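Local coordinates for 3-oxoacyl-(Acyl-carrier protein) synthase (Burkholderia xenovorans, PDB 4EFI), which probably catalyses the condensation of an acyl group with a malonyl-type unit on acyl-carrier protein, as a 3-oxoacyl-[acyl-carrier-protein] synthase of the KAS III family, at residues 9-14 with 250-255. Sequence-based numbering, arbitrary orientation. Where two conformers were deposited one is given.
Sequences GRELRT and VSRTLD
Arg252 and Glu11 give a compact example of how one surface ion pair can tie an edge strand to a helix packed on its sheet. The arginine leaves the helix with its CB directed at the strand and CG set opposite the backbone N (chi1 -175°), and a bend at chi2 then turns the rest of the chain. Arg252 CG lies 3.6 Å from Glu11 OE2 and Arg252 CD 3.8 Å from that same oxygen. Arg252 NE makes the straighter of two hydrogen bonds, 2.9 Å to Glu11 OE2 with an N-H...O angle of 173°; the oxygen sits close to the guanidinium plane but is approached from above the carboxylate plane. Strand 10-15 borders a five-stranded mixed sheet of the thiolase-like fold, helix 235-257 packs on that sheet, and the Arg252 side chain also touches Ile194 of the neighbouring strand, 190-197. Arg252 CZ lies 3.6 Å from Glu11 OE2. At the tip, Arg252 NH2 reaches Glu11 OE1 at 3.0 Å, on its syn side and in a more bent bond. The grip is therefore side-on and bidentate, one nitrogen to each oxygen, although the two flat groups are twisted 45° apart. Glu11 meets it with an extended chain that also touches Phe6.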
# COMPACT_ATOMS: atom_id res chain seq x y z
N GLY A 9 -14.73 -12.64 -3.24
CA GLY A 9 -13.30 -12.68 -3.46
C GLY A 9 -12.77 -14.09 -3.35
O GLY A 9 -13.36 -14.93 -2.69
N ARG A 10 -11.67 -14.34 -4.05
CA ARG A 10 -10.98 -15.63 -4.04
C ARG A 10 -10.26 -15.84 -2.73
O ARG A 10 -9.49 -14.98 -2.30
CB ARG A 10 -9.97 -15.70 -5.21
CG ARG A 10 -9.15 -17.03 -5.29
CD ARG A 10 -8.40 -17.18 -6.63
NE ARG A 10 -9.42 -17.13 -7.63
CZ ARG A 10 -10.17 -18.15 -8.04
NH1 ARG A 10 -9.88 -19.41 -7.74
NH2 ARG A 10 -11.17 -17.89 -8.82
N GLU A 11 -10.45 -17.00 -2.11
CA GLU A 11 -9.81 -17.36 -0.85
C GLU A 11 -8.58 -18.23 -1.10
O GLU A 11 -8.67 -19.23 -1.81
CB GLU A 11 -10.80 -18.08 0.06
CG GLU A 11 -12.00 -17.20 0.33
CD GLU A 11 -13.12 -17.87 1.08
OE1 GLU A 11 -12.96 -19.02 1.58
OE2 GLU A 11 -14.20 -17.24 1.16
N LEU A 12 -7.45 -17.82 -0.54
CA LEU A 12 -6.15 -18.40 -0.84
C LEU A 12 -5.40 -18.68 0.46
O LEU A 12 -5.59 -17.97 1.44
CB LEU A 12 -5.32 -17.44 -1.69
CG LEU A 12 -5.92 -17.14 -3.05
CD1 LEU A 12 -5.37 -15.84 -3.60
CD2 LEU A 12 -5.64 -18.31 -4.00
N ARG A 13 -4.57 -19.70 0.46
CA ARG A 13 -3.80 -20.09 1.64
C ARG A 13 -2.38 -20.42 1.20
O ARG A 13 -2.17 -21.11 0.20
CB ARG A 13 -4.42 -21.32 2.31
CG ARG A 13 -3.65 -21.85 3.51
CD ARG A 13 -4.12 -23.28 3.82
NE ARG A 13 -3.44 -23.88 4.97
CZ ARG A 13 -2.23 -24.41 4.92
NH1 ARG A 13 -1.54 -24.40 3.78
NH2 ARG A 13 -1.69 -24.95 6.01
N THR A 14 -1.39 -19.91 1.94
CA THR A 14 -0.01 -20.30 1.70
C THR A 14 0.60 -20.84 3.00
O THR A 14 0.08 -20.62 4.10
CB THR A 14 0.86 -19.13 1.19
OG1 THR A 14 0.93 -18.11 2.18
CG2 THR A 14 0.28 -18.52 -0.06
N VAL A 250 -13.46 -8.24 5.91
CA VAL A 250 -12.90 -8.41 7.24
C VAL A 250 -13.53 -9.64 7.91
O VAL A 250 -12.83 -10.50 8.44
CB VAL A 250 -13.10 -7.15 8.11
CG1 VAL A 250 -12.68 -7.42 9.56
CG2 VAL A 250 -12.30 -5.98 7.54
N SER A 251 -14.86 -9.71 7.88
CA SER A 251 -15.56 -10.81 8.51
C SER A 251 -15.07 -12.16 7.98
O SER A 251 -14.73 -13.06 8.74
CB SER A 251 -17.07 -10.68 8.29
OG SER A 251 -17.78 -11.75 8.87
N ARG A 252 -15.04 -12.28 6.66
CA ARG A 252 -14.69 -13.57 6.05
C ARG A 252 -13.24 -13.93 6.29
O ARG A 252 -12.90 -15.09 6.51
CB ARG A 252 -15.03 -13.59 4.56
CG ARG A 252 -14.79 -14.93 3.91
CD ARG A 252 -15.70 -16.04 4.43
NE ARG A 252 -15.30 -17.30 3.81
CZ ARG A 252 -15.47 -18.51 4.32
NH1 ARG A 252 -16.09 -18.67 5.48
NH2 ARG A 252 -15.02 -19.56 3.65
N THR A 253 -12.37 -12.91 6.28
CA THR A 253 -10.96 -13.12 6.56
C THR A 253 -10.79 -13.70 7.96
O THR A 253 -10.05 -14.67 8.17
CB THR A 253 -10.16 -11.81 6.43
OG1 THR A 253 -10.23 -11.35 5.07
CG2 THR A 253 -8.71 -12.04 6.80
N LEU A 254 -11.47 -13.09 8.93
CA LEU A 254 -11.41 -13.56 10.31
C LEU A 254 -11.88 -15.00 10.40
O LEU A 254 -11.27 -15.82 11.09
CB LEU A 254 -12.26 -12.67 11.22
CG LEU A 254 -11.61 -11.31 11.49
CD1 LEU A 254 -12.51 -10.39 12.30
CD2 LEU A 254 -10.29 -11.48 12.22
N ASP A 255 -12.95 -15.32 9.69
CA ASP A 255 -13.53 -16.66 9.76
C ASP A 255 -12.55 -17.71 9.23
O ASP A 255 -12.36 -18.75 9.85
CB ASP A 255 -14.87 -16.70 8.99
CG ASP A 255 -15.99 -15.95 9.70
OD1 ASP A 255 -15.87 -15.66 10.91
OD2 ASP A 255 -17.01 -15.64 9.04